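Local coordinates for small S protein (Podospora anserina, PDB 2WVQ) that drives heterokaryon incompatibility, forming the [het-s] prion and triggering a lethal reaction with het-S of incompatible cells, with a globular domain dispensable for both, at residues Q33-L47 against Q112-G126. The protein carries 2 engineered substitutions. Numbering follows the deposited sequence.
Engineered in segment 33-47: H37 (natural residue Pro).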
ATOM      1  N   GLN A  33     -10.446 -14.370  -1.500  1.00 36.27           N
ATOM      2  CA  GLN A  33     -11.214 -14.814  -2.647  1.00 34.33           C
ATOM      3  C   GLN A  33     -10.936 -13.891  -3.845  1.00 33.02           C
ATOM      4  O   GLN A  33     -10.477 -12.755  -3.683  1.00 31.44           O
ATOM      5  CB  GLN A  33     -12.701 -14.734  -2.317  1.00 35.45           C
ATOM      6  CG  GLN A  33     -13.217 -15.657  -1.230  1.00 37.11           C
ATOM      7  CD  GLN A  33     -14.563 -15.186  -0.699  1.00 40.20           C
ATOM      8  OE1 GLN A  33     -15.222 -15.879   0.056  1.00 41.82           O
ATOM      9  NE2 GLN A  33     -14.974 -13.993  -1.108  1.00 44.49           N
ATOM     10  N   LEU A  34     -11.175 -14.390  -5.062  1.00 31.15           N
ATOM     11  CA  LEU A  34     -11.069 -13.530  -6.237  1.00 29.62           C
ATOM     12  C   LEU A  34     -12.457 -13.364  -6.858  1.00 28.55           C
ATOM     13  O   LEU A  34     -13.185 -14.335  -7.040  1.00 27.82           O
ATOM     14  CB  LEU A  34     -10.063 -14.062  -7.271  1.00 29.35           C
ATOM     15  CG  LEU A  34      -8.599 -14.198  -6.819  1.00 31.33           C
ATOM     16  CD1 LEU A  34      -7.742 -14.513  -8.024  1.00 31.98           C
ATOM     17  CD2 LEU A  34      -8.102 -12.927  -6.128  1.00 31.97           C
ATOM     18  N   GLY A  35     -12.774 -12.126  -7.205  1.00 28.50           N
ATOM     19  CA  GLY A  35     -14.113 -11.793  -7.658  1.00 28.48           C
ATOM     20  C   GLY A  35     -14.329 -12.041  -9.137  1.00 28.49           C
ATOM     21  O   GLY A  35     -13.403 -12.322  -9.914  1.00 27.62           O
ATOM     22  N   ARG A  36     -15.582 -11.885  -9.532  1.00 29.86           N
ATOM     23  CA  ARG A  36     -16.036 -12.207 -10.868  1.00 30.07           C
ATOM     24  C   ARG A  36     -15.174 -11.574 -11.965  1.00 29.76           C
ATOM     25  O   ARG A  36     -14.984 -12.170 -13.033  1.00 29.64           O
ATOM     26  CB  ARG A  36     -17.523 -11.791 -10.970  1.00 31.46           C
ATOM     27  CG  ARG A  36     -17.937 -11.123 -12.263  1.00 34.71           C
ATOM     28  CD  ARG A  36     -18.976 -10.062 -11.966  1.00 40.31           C
ATOM     29  NE  ARG A  36     -20.307 -10.543 -12.296  1.00 44.15           N
ATOM     30  CZ  ARG A  36     -20.920 -10.270 -13.447  1.00 44.88           C
ATOM     31  NH1 ARG A  36     -20.300  -9.536 -14.351  1.00 47.10           N
ATOM     32  NH2 ARG A  36     -22.132 -10.733 -13.699  1.00 45.28           N
ATOM     33  N   HIS A  37     -14.659 -10.378 -11.700  1.00 30.08           N
ATOM     34  CA  HIS A  37     -14.016  -9.583 -12.729  1.00 31.63           C
ATOM     35  C   HIS A  37     -12.623 -10.011 -13.177  1.00 31.21           C
ATOM     36  O   HIS A  37     -12.135  -9.501 -14.196  1.00 30.89           O
ATOM     37  CB  HIS A  37     -14.117  -8.065 -12.448  1.00 32.57           C
ATOM     38  CG  HIS A  37     -15.378  -7.447 -12.989  1.00 37.32           C
ATOM     39  ND1 HIS A  37     -16.601  -7.565 -12.356  1.00 39.65           N
ATOM     40  CD2 HIS A  37     -15.614  -6.755 -14.132  1.00 40.60           C
ATOM     41  CE1 HIS A  37     -17.529  -6.953 -13.071  1.00 41.35           C
ATOM     42  NE2 HIS A  37     -16.960  -6.466 -14.161  1.00 43.18           N
ATOM     43  N   PHE A  38     -12.010 -10.967 -12.468  1.00 31.04           N
ATOM     44  CA  PHE A  38     -10.793 -11.643 -12.966  1.00 31.29           C
ATOM     45  C   PHE A  38     -11.015 -12.435 -14.265  1.00 31.65           C
ATOM     46  O   PHE A  38     -10.082 -12.598 -15.065  1.00 31.23           O
ATOM     47  CB  PHE A  38     -10.166 -12.521 -11.861  1.00 31.40           C
ATOM     48  CG  PHE A  38      -9.497 -11.710 -10.810  1.00 32.63           C
ATOM     49  CD1 PHE A  38     -10.206 -11.298  -9.676  1.00 30.76           C
ATOM     50  CD2 PHE A  38      -8.178 -11.259 -10.997  1.00 31.58           C
ATOM     51  CE1 PHE A  38      -9.579 -10.501  -8.700  1.00 31.23           C
ATOM     52  CE2 PHE A  38      -7.559 -10.455 -10.029  1.00 31.73           C
ATOM     53  CZ  PHE A  38      -8.269 -10.076  -8.890  1.00 29.47           C
ATOM     54  N   GLY A  39     -12.252 -12.894 -14.472  1.00 31.85           N
ATOM     55  CA  GLY A  39     -12.658 -13.609 -15.697  1.00 32.60           C
ATOM     56  C   GLY A  39     -11.868 -14.880 -15.948  1.00 32.92           C
ATOM     57  O   GLY A  39     -11.699 -15.707 -15.050  1.00 33.67           O
ATOM     58  N   ARG A  40     -11.347 -15.033 -17.159  1.00 32.64           N
ATOM     59  CA  ARG A  40     -10.572 -16.229 -17.484  1.00 32.64           C
ATOM     60  C   ARG A  40      -9.184 -16.186 -16.861  1.00 31.26           C
ATOM     61  O   ARG A  40      -8.449 -17.152 -16.967  1.00 30.69           O
ATOM     62  CB  ARG A  40     -10.421 -16.463 -19.000  1.00 33.51           C
ATOM     63  CG  ARG A  40     -11.385 -15.689 -19.929  1.00 38.63           C
ATOM     64  CD  ARG A  40     -10.559 -15.024 -21.032  1.00 45.12           C
ATOM     65  NE  ARG A  40      -9.538 -14.158 -20.418  1.00 49.22           N
ATOM     66  CZ  ARG A  40      -8.384 -13.810 -20.988  1.00 50.75           C
ATOM     67  NH1 ARG A  40      -8.069 -14.252 -22.207  1.00 49.66           N
ATOM     68  NH2 ARG A  40      -7.541 -13.020 -20.324  1.00 50.62           N
ATOM     69  N   ASP A  41      -8.819 -15.068 -16.229  0.60 30.58           N
ATOM     70  CA  ASP A  41      -7.505 -14.979 -15.566  0.60 30.08           C
ATOM     71  C   ASP A  41      -7.500 -15.474 -14.132  0.60 29.51           C
ATOM     72  O   ASP A  41      -6.481 -15.384 -13.453  0.60 29.50           O
ATOM     73  CB  ASP A  41      -6.949 -13.559 -15.610  0.60 29.91           C
ATOM     74  CG  ASP A  41      -6.451 -13.177 -16.975  0.60 29.25           C
ATOM     75  OD1 ASP A  41      -6.261 -14.063 -17.833  0.60 29.31           O
ATOM     76  OD2 ASP A  41      -6.239 -11.977 -17.192  0.60 29.76           O
ATOM     77  N   TYR A  42      -8.644 -15.978 -13.679  1.00 29.19           N
ATOM     78  CA  TYR A  42      -8.798 -16.438 -12.324  1.00 29.36           C
ATOM     79  C   TYR A  42      -7.677 -17.416 -11.933  1.00 28.42           C
ATOM     80  O   TYR A  42      -6.974 -17.175 -10.964  1.00 26.53           O
ATOM     81  CB  TYR A  42     -10.147 -17.115 -12.094  1.00 29.43           C
ATOM     82  CG  TYR A  42     -10.170 -17.978 -10.833  1.00 29.65           C
ATOM     83  CD1 TYR A  42      -9.832 -17.438  -9.573  1.00 28.59           C
ATOM     84  CD2 TYR A  42     -10.541 -19.310 -10.896  1.00 28.87           C
ATOM     85  CE1 TYR A  42      -9.860 -18.225  -8.426  1.00 31.39           C
ATOM     86  CE2 TYR A  42     -10.581 -20.097  -9.774  1.00 31.21           C
ATOM     87  CZ  TYR A  42     -10.233 -19.556  -8.539  1.00 30.73           C
ATOM     88  OH  TYR A  42     -10.287 -20.368  -7.435  1.00 30.29           O
ATOM     89  N   GLU A  43      -7.525 -18.485 -12.711  1.00 28.89           N
ATOM     90  CA  GLU A  43      -6.644 -19.591 -12.359  1.00 29.47           C
ATOM     91  C   GLU A  43      -5.228 -19.078 -12.192  1.00 29.77           C
ATOM     92  O   GLU A  43      -4.604 -19.332 -11.161  1.00 29.67           O
ATOM     93  CB  GLU A  43      -6.710 -20.681 -13.423  1.00 30.22           C
ATOM     94  CG  GLU A  43      -6.026 -21.977 -13.039  1.00 29.20           C
ATOM     95  CD  GLU A  43      -6.062 -22.993 -14.161  1.00 29.27           C
ATOM     96  OE1 GLU A  43      -7.161 -23.304 -14.667  1.00 29.46           O
ATOM     97  OE2 GLU A  43      -4.979 -23.483 -14.538  1.00 28.70           O
ATOM     98  N   ARG A  44      -4.728 -18.337 -13.179  1.00 30.56           N
ATOM     99  CA  ARG A  44      -3.366 -17.792 -13.102  1.00 31.85           C
ATOM    100  C   ARG A  44      -3.167 -16.847 -11.915  1.00 31.09           C
ATOM    101  O   ARG A  44      -2.165 -16.945 -11.221  1.00 29.86           O
ATOM    102  CB  ARG A  44      -2.957 -17.122 -14.418  1.00 32.17           C
ATOM    103  CG  ARG A  44      -1.536 -16.552 -14.471  1.00 33.50           C
ATOM    104  CD  ARG A  44      -1.452 -15.479 -15.601  1.00 35.35           C
ATOM    105  NE  ARG A  44      -0.929 -14.183 -15.136  1.00 43.00           N
ATOM    106  CZ  ARG A  44       0.351 -13.933 -14.810  1.00 48.12           C
ATOM    107  NH1 ARG A  44       1.298 -14.891 -14.884  1.00 47.88           N
ATOM    108  NH2 ARG A  44       0.692 -12.708 -14.391  1.00 48.22           N
ATOM    109  N   CYS A  45      -4.110 -15.923 -11.686  1.00 31.40           N
ATOM    110  CA  CYS A  45      -4.004 -14.971 -10.572  1.00 30.46           C
ATOM    111  C   CYS A  45      -4.010 -15.666  -9.189  1.00 29.84           C
ATOM    112  O   CYS A  45      -3.311 -15.239  -8.263  1.00 29.11           O
ATOM    113  CB  CYS A  45      -5.120 -13.920 -10.672  1.00 31.61           C
ATOM    114  SG  CYS A  45      -4.795 -12.743 -12.016  1.00 34.79           S
ATOM    115  N   GLN A  46      -4.825 -16.711  -9.052  1.00 28.92           N
ATOM    116  CA  GLN A  46      -4.847 -17.519  -7.836  1.00 28.82           C
ATOM    117  C   GLN A  46      -3.493 -18.221  -7.624  1.00 27.76           C
ATOM    118  O   GLN A  46      -2.946 -18.130  -6.528  1.00 26.51           O
ATOM    119  CB  GLN A  46      -5.994 -18.532  -7.851  1.00 28.75           C
ATOM    120  CG  GLN A  46      -6.059 -19.445  -6.609  1.00 31.10           C
ATOM    121  CD  GLN A  46      -6.293 -18.673  -5.328  1.00 35.20           C
ATOM    122  OE1 GLN A  46      -7.349 -18.077  -5.150  1.00 38.24           O
ATOM    123  NE2 GLN A  46      -5.297 -18.667  -4.430  1.00 32.28           N
ATOM    124  N   LEU A  47      -2.943 -18.841  -8.667  1.00 27.64           N
ATOM    125  CA  LEU A  47      -1.595 -19.445  -8.576  1.00 28.74           C
ATOM    126  C   LEU A  47      -0.485 -18.426  -8.218  1.00 29.69           C
ATOM    127  O   LEU A  47       0.445 -18.782  -7.496  1.00 29.27           O
ATOM    128  CB  LEU A  47      -1.245 -20.265  -9.836  1.00 28.48           C
ATOM    129  CG  LEU A  47      -2.091 -21.536 -10.094  1.00 29.14           C
ATOM    130  CD1 LEU A  47      -1.862 -22.119 -11.459  1.00 30.39           C
ATOM    131  CD2 LEU A  47      -1.903 -22.609  -9.024  1.00 29.12           C
ATOM    132  N   GLN A 112     -24.968  -9.580  -8.372  1.00 47.74           N
ATOM    133  CA  GLN A 112     -24.277 -10.120  -9.556  1.00 47.85           C
ATOM    134  C   GLN A 112     -22.762 -10.046  -9.366  1.00 47.00           C
ATOM    135  O   GLN A 112     -22.061 -11.046  -9.532  1.00 47.26           O
ATOM    136  CB  GLN A 112     -24.712  -9.401 -10.860  1.00 47.76           C
ATOM    137  CG  GLN A 112     -25.014  -7.881 -10.727  1.00 49.17           C
ATOM    138  CD  GLN A 112     -25.016  -7.095 -12.060  1.00 49.15           C
ATOM    139  OE1 GLN A 112     -25.482  -7.581 -13.095  1.00 50.85           O
ATOM    140  NE2 GLN A 112     -24.507  -5.864 -12.020  1.00 49.24           N
ATOM    141  N   ASP A 113     -22.292  -8.871  -8.958  1.00 45.88           N
ATOM    142  CA  ASP A 113     -20.867  -8.542  -8.898  1.00 45.41           C
ATOM    143  C   ASP A 113     -20.137  -9.065  -7.658  1.00 44.30           C
ATOM    144  O   ASP A 113     -18.903  -8.996  -7.592  1.00 44.11           O
ATOM    145  CB  ASP A 113     -20.683  -7.028  -9.016  1.00 45.97           C
ATOM    146  CG  ASP A 113     -21.181  -6.485 -10.338  1.00 46.49           C
ATOM    147  OD1 ASP A 113     -21.914  -5.474 -10.325  1.00 46.86           O
ATOM    148  OD2 ASP A 113     -20.851  -7.089 -11.381  1.00 49.05           O
ATOM    149  N   LEU A 114     -20.901  -9.606  -6.707  1.00 43.34           N
ATOM    150  CA  LEU A 114     -20.365 -10.139  -5.456  1.00 42.74           C
ATOM    151  C   LEU A 114     -20.002 -11.639  -5.469  1.00 41.82           C
ATOM    152  O   LEU A 114     -19.429 -12.152  -4.500  1.00 41.83           O
ATOM    153  CB  LEU A 114     -21.305  -9.792  -4.292  1.00 43.01           C
ATOM    154  CG  LEU A 114     -21.436  -8.290  -3.989  1.00 43.16           C
ATOM    155  CD1 LEU A 114     -22.311  -8.049  -2.778  1.00 43.24           C
ATOM    156  CD2 LEU A 114     -20.084  -7.645  -3.797  1.00 43.91           C
ATOM    157  N   VAL A 115     -20.288 -12.307  -6.583  1.00 40.57           N
ATOM    158  CA  VAL A 115     -20.001 -13.732  -6.784  1.00 39.87           C
ATOM    159  C   VAL A 115     -18.494 -13.946  -6.931  1.00 39.63           C
ATOM    160  O   VAL A 115     -17.828 -13.214  -7.674  1.00 39.08           O
ATOM    161  CB  VAL A 115     -20.725 -14.246  -8.073  1.00 39.63           C
ATOM    162  CG1 VAL A 115     -20.273 -15.653  -8.473  1.00 39.26           C
ATOM    163  CG2 VAL A 115     -22.235 -14.220  -7.881  1.00 39.98           C
ATOM    164  N   VAL A 116     -17.959 -14.950  -6.236  1.00 39.17           N
ATOM    165  CA  VAL A 116     -16.519 -15.219  -6.287  1.00 39.03           C
ATOM    166  C   VAL A 116     -16.183 -16.566  -6.943  1.00 38.64           C
ATOM    167  O   VAL A 116     -16.962 -17.513  -6.867  1.00 38.51           O
ATOM    168  CB  VAL A 116     -15.823 -15.104  -4.874  1.00 39.03           C
ATOM    169  CG1 VAL A 116     -16.031 -13.725  -4.262  1.00 38.76           C
ATOM    170  CG2 VAL A 116     -16.319 -16.162  -3.919  1.00 39.39           C
ATOM    171  N   PHE A 117     -15.016 -16.633  -7.576  1.00 38.34           N
ATOM    172  CA  PHE A 117     -14.469 -17.885  -8.074  1.00 38.67           C
ATOM    173  C   PHE A 117     -14.167 -18.902  -6.950  1.00 39.41           C
ATOM    174  O   PHE A 117     -13.914 -18.521  -5.803  1.00 38.27           O
ATOM    175  CB  PHE A 117     -13.215 -17.616  -8.898  1.00 38.11           C
ATOM    176  CG  PHE A 117     -13.497 -17.060 -10.273  1.00 38.31           C
ATOM    177  CD1 PHE A 117     -13.278 -15.710 -10.547  1.00 36.31           C
ATOM    178  CD2 PHE A 117     -13.990 -17.890 -11.294  1.00 36.67           C
ATOM    179  CE1 PHE A 117     -13.534 -15.182 -11.815  1.00 35.55           C
ATOM    180  CE2 PHE A 117     -14.263 -17.375 -12.574  1.00 37.09           C
ATOM    181  CZ  PHE A 117     -14.034 -16.019 -12.837  1.00 37.75           C
ATOM    182  N   GLU A 118     -14.216 -20.187  -7.295  1.00 40.39           N
ATOM    183  CA  GLU A 118     -13.811 -21.262  -6.381  1.00 41.84           C
ATOM    184  C   GLU A 118     -12.937 -22.193  -7.179  1.00 41.85           C
ATOM    185  O   GLU A 118     -13.019 -22.185  -8.398  1.00 40.41           O
ATOM    186  CB  GLU A 118     -15.020 -21.984  -5.762  1.00 41.75           C
ATOM    187  CG  GLU A 118     -16.252 -22.038  -6.661  1.00 46.56           C
ATOM    188  CD  GLU A 118     -17.577 -21.893  -5.895  1.00 51.54           C
ATOM    189  OE1 GLU A 118     -17.837 -22.689  -4.955  1.00 51.52           O
ATOM    190  OE2 GLU A 118     -18.363 -20.981  -6.256  1.00 53.71           O
ATOM    191  N   ASP A 119     -12.079 -22.976  -6.518  1.00 42.22           N
ATOM    192  CA  ASP A 119     -11.070 -23.752  -7.274  1.00 42.92           C
ATOM    193  C   ASP A 119     -11.616 -24.814  -8.248  1.00 42.94           C
ATOM    194  O   ASP A 119     -10.898 -25.271  -9.131  1.00 43.89           O
ATOM    195  CB  ASP A 119      -9.870 -24.215  -6.404  1.00 43.49           C
ATOM    196  CG  ASP A 119     -10.172 -25.433  -5.532  1.00 44.62           C
ATOM    197  OD1 ASP A 119      -9.269 -25.790  -4.734  1.00 47.47           O
ATOM    198  OD2 ASP A 119     -11.261 -26.042  -5.638  1.00 41.68           O
ATOM    199  N   LYS A 120     -12.897 -25.156  -8.112  1.00 42.32           N
ATOM    200  CA  LYS A 120     -13.628 -25.910  -9.135  1.00 42.16           C
ATOM    201  C   LYS A 120     -13.751 -25.167 -10.473  1.00 41.01           C
ATOM    202  O   LYS A 120     -14.077 -25.784 -11.476  1.00 40.33           O
ATOM    203  CB  LYS A 120     -15.032 -26.330  -8.649  1.00 42.10           C
ATOM    204  CG  LYS A 120     -16.101 -25.220  -8.739  1.00 43.74           C
ATOM    205  CD  LYS A 120     -17.518 -25.753  -8.659  1.00 42.85           C
ATOM    206  CE  LYS A 120     -18.002 -25.957  -7.221  1.00 45.74           C
ATOM    207  NZ  LYS A 120     -18.528 -24.693  -6.587  1.00 46.73           N
ATOM    208  N   ASP A 121     -13.516 -23.852 -10.469  1.00 40.72           N
ATOM    209  CA  ASP A 121     -13.513 -23.034 -11.691  1.00 40.20           C
ATOM    210  C   ASP A 121     -12.149 -23.023 -12.398  1.00 40.16           C
ATOM    211  O   ASP A 121     -12.005 -22.409 -13.475  1.00 40.16           O
ATOM    212  CB  ASP A 121     -13.964 -21.597 -11.398  1.00 39.97           C
ATOM    213  CG  ASP A 121     -15.354 -21.535 -10.857  1.00 39.67           C
ATOM    214  OD1 ASP A 121     -15.536 -20.954  -9.776  1.00 36.08           O
ATOM    215  OD2 ASP A 121     -16.270 -22.097 -11.506  1.00 40.91           O
ATOM    216  N   MET A 122     -11.157 -23.675 -11.781  1.00 38.81           N
ATOM    217  CA  MET A 122      -9.892 -23.986 -12.449  1.00 38.11           C
ATOM    218  C   MET A 122      -9.969 -25.262 -13.270  1.00 37.74           C
ATOM    219  O   MET A 122     -10.787 -26.148 -12.999  1.00 37.40           O
ATOM    220  CB  MET A 122      -8.777 -24.178 -11.428  1.00 37.53           C
ATOM    221  CG  MET A 122      -8.368 -22.945 -10.714  1.00 36.91           C
ATOM    222  SD  MET A 122      -7.117 -23.380  -9.484  1.00 39.30           S
ATOM    223  CE  MET A 122      -6.913 -21.800  -8.690  1.00 33.76           C
ATOM    224  N   LYS A 123      -9.084 -25.364 -14.253  1.00 37.55           N
ATOM    225  CA  LYS A 123      -8.819 -26.635 -14.912  1.00 37.90           C
ATOM    226  C   LYS A 123      -8.169 -27.609 -13.901  1.00 37.98           C
ATOM    227  O   LYS A 123      -7.565 -27.159 -12.913  1.00 37.33           O
ATOM    228  CB  LYS A 123      -7.943 -26.407 -16.151  1.00 38.28           C
ATOM    229  CG  LYS A 123      -8.528 -25.359 -17.118  1.00 39.73           C
ATOM    230  CD  LYS A 123      -7.941 -25.463 -18.499  1.00 41.72           C
ATOM    231  CE  LYS A 123      -8.925 -24.937 -19.548  1.00 43.99           C
ATOM    232  NZ  LYS A 123      -8.535 -25.331 -20.937  1.00 45.16           N
ATOM    233  N   PRO A 124      -8.326 -28.941 -14.115  1.00 37.61           N
ATOM    234  CA  PRO A 124      -7.755 -29.916 -13.178  1.00 37.03           C
ATOM    235  C   PRO A 124      -6.252 -29.755 -12.908  1.00 36.46           C
ATOM    236  O   PRO A 124      -5.784 -30.031 -11.789  1.00 36.52           O
ATOM    237  CB  PRO A 124      -8.041 -31.261 -13.859  1.00 37.35           C
ATOM    238  CG  PRO A 124      -9.256 -31.007 -14.709  1.00 37.43           C
ATOM    239  CD  PRO A 124      -9.063 -29.606 -15.214  1.00 37.75           C
ATOM    240  N   ILE A 125      -5.513 -29.318 -13.921  1.00 35.07           N
ATOM    241  CA  ILE A 125      -4.081 -29.094 -13.802  1.00 33.89           C
ATOM    242  C   ILE A 125      -3.757 -27.953 -12.817  1.00 33.21           C
ATOM    243  O   ILE A 125      -2.883 -28.085 -11.959  1.00 32.71           O
ATOM    244  CB  ILE A 125      -3.462 -28.816 -15.195  1.00 34.15           C
ATOM    245  CG1 ILE A 125      -1.940 -28.964 -15.160  1.00 33.40           C
ATOM    246  CG2 ILE A 125      -3.937 -27.456 -15.765  1.00 32.85           C
ATOM    247  CD1 ILE A 125      -1.291 -28.695 -16.501  1.00 34.69           C
ATOM    248  N   GLY A 126      -4.470 -26.840 -12.950  1.00 32.60           N
ATOM    249  CA  GLY A 126      -4.310 -25.701 -12.059  1.00 31.21           C
ATOM    250  C   GLY A 126      -4.860 -25.984 -10.691  1.00 31.72           C
ATOM    251  O   GLY A 126      -4.274 -25.560  -9.685  1.00 32.16           O
TER
HETATM  252  O   HOH W   1     -11.550 -17.158  -5.005  1.00 29.80           O
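Y42 and F117 form an offset stack: their ring planes are only 8° apart and the centroids 4.6 Å. The two side chains run antiparallel, so each ring receives the other's CB over its centre. Traced outward, F117 first sets CB 3.3 Å from the centroid of the Y42 ring, a CH-pi contact almost on the ring normal. Its CG lies against Y42 CG; the ring edge at CD1 and CE1 faces G35 O, while CD2 rests on Y42 CD2 and CE2 lies nearer G39 O. At the tip CZ comes 3.2 Å from G39 O. The backbone N of F117 donates to L34 O (3.0 Å), a bond belonging to the single bridge that pairs G35 with V116, and a water spans L34 N and F117 O beside it.

Further along, E43 swings CG anti to its own N (chi1 -170°) and runs extended past M122 CG. Its OE1 accepts from K123 N at 2.8 Å, met 44° out of the carboxylate plane, which occupies the N-cap residue's amide just ahead of helix 124-140. M122 ends with CE on Q46 CG (3.3 Å); Q46 NE2 donates to D50 OD2. At the other end R36 NE makes a weak bond to Q112 O, and D113 OD2 lies above the guanidinium plane in a long salt bridge of charges only, no N-H pointing at it.

The contact thus lays the irregular 112-123 chain along the turn between strand 32-34, itself paired with strand 152-154, and helix 42-62, with L47 reaching L129 of helix 124-140 and I203 of helix 198-207.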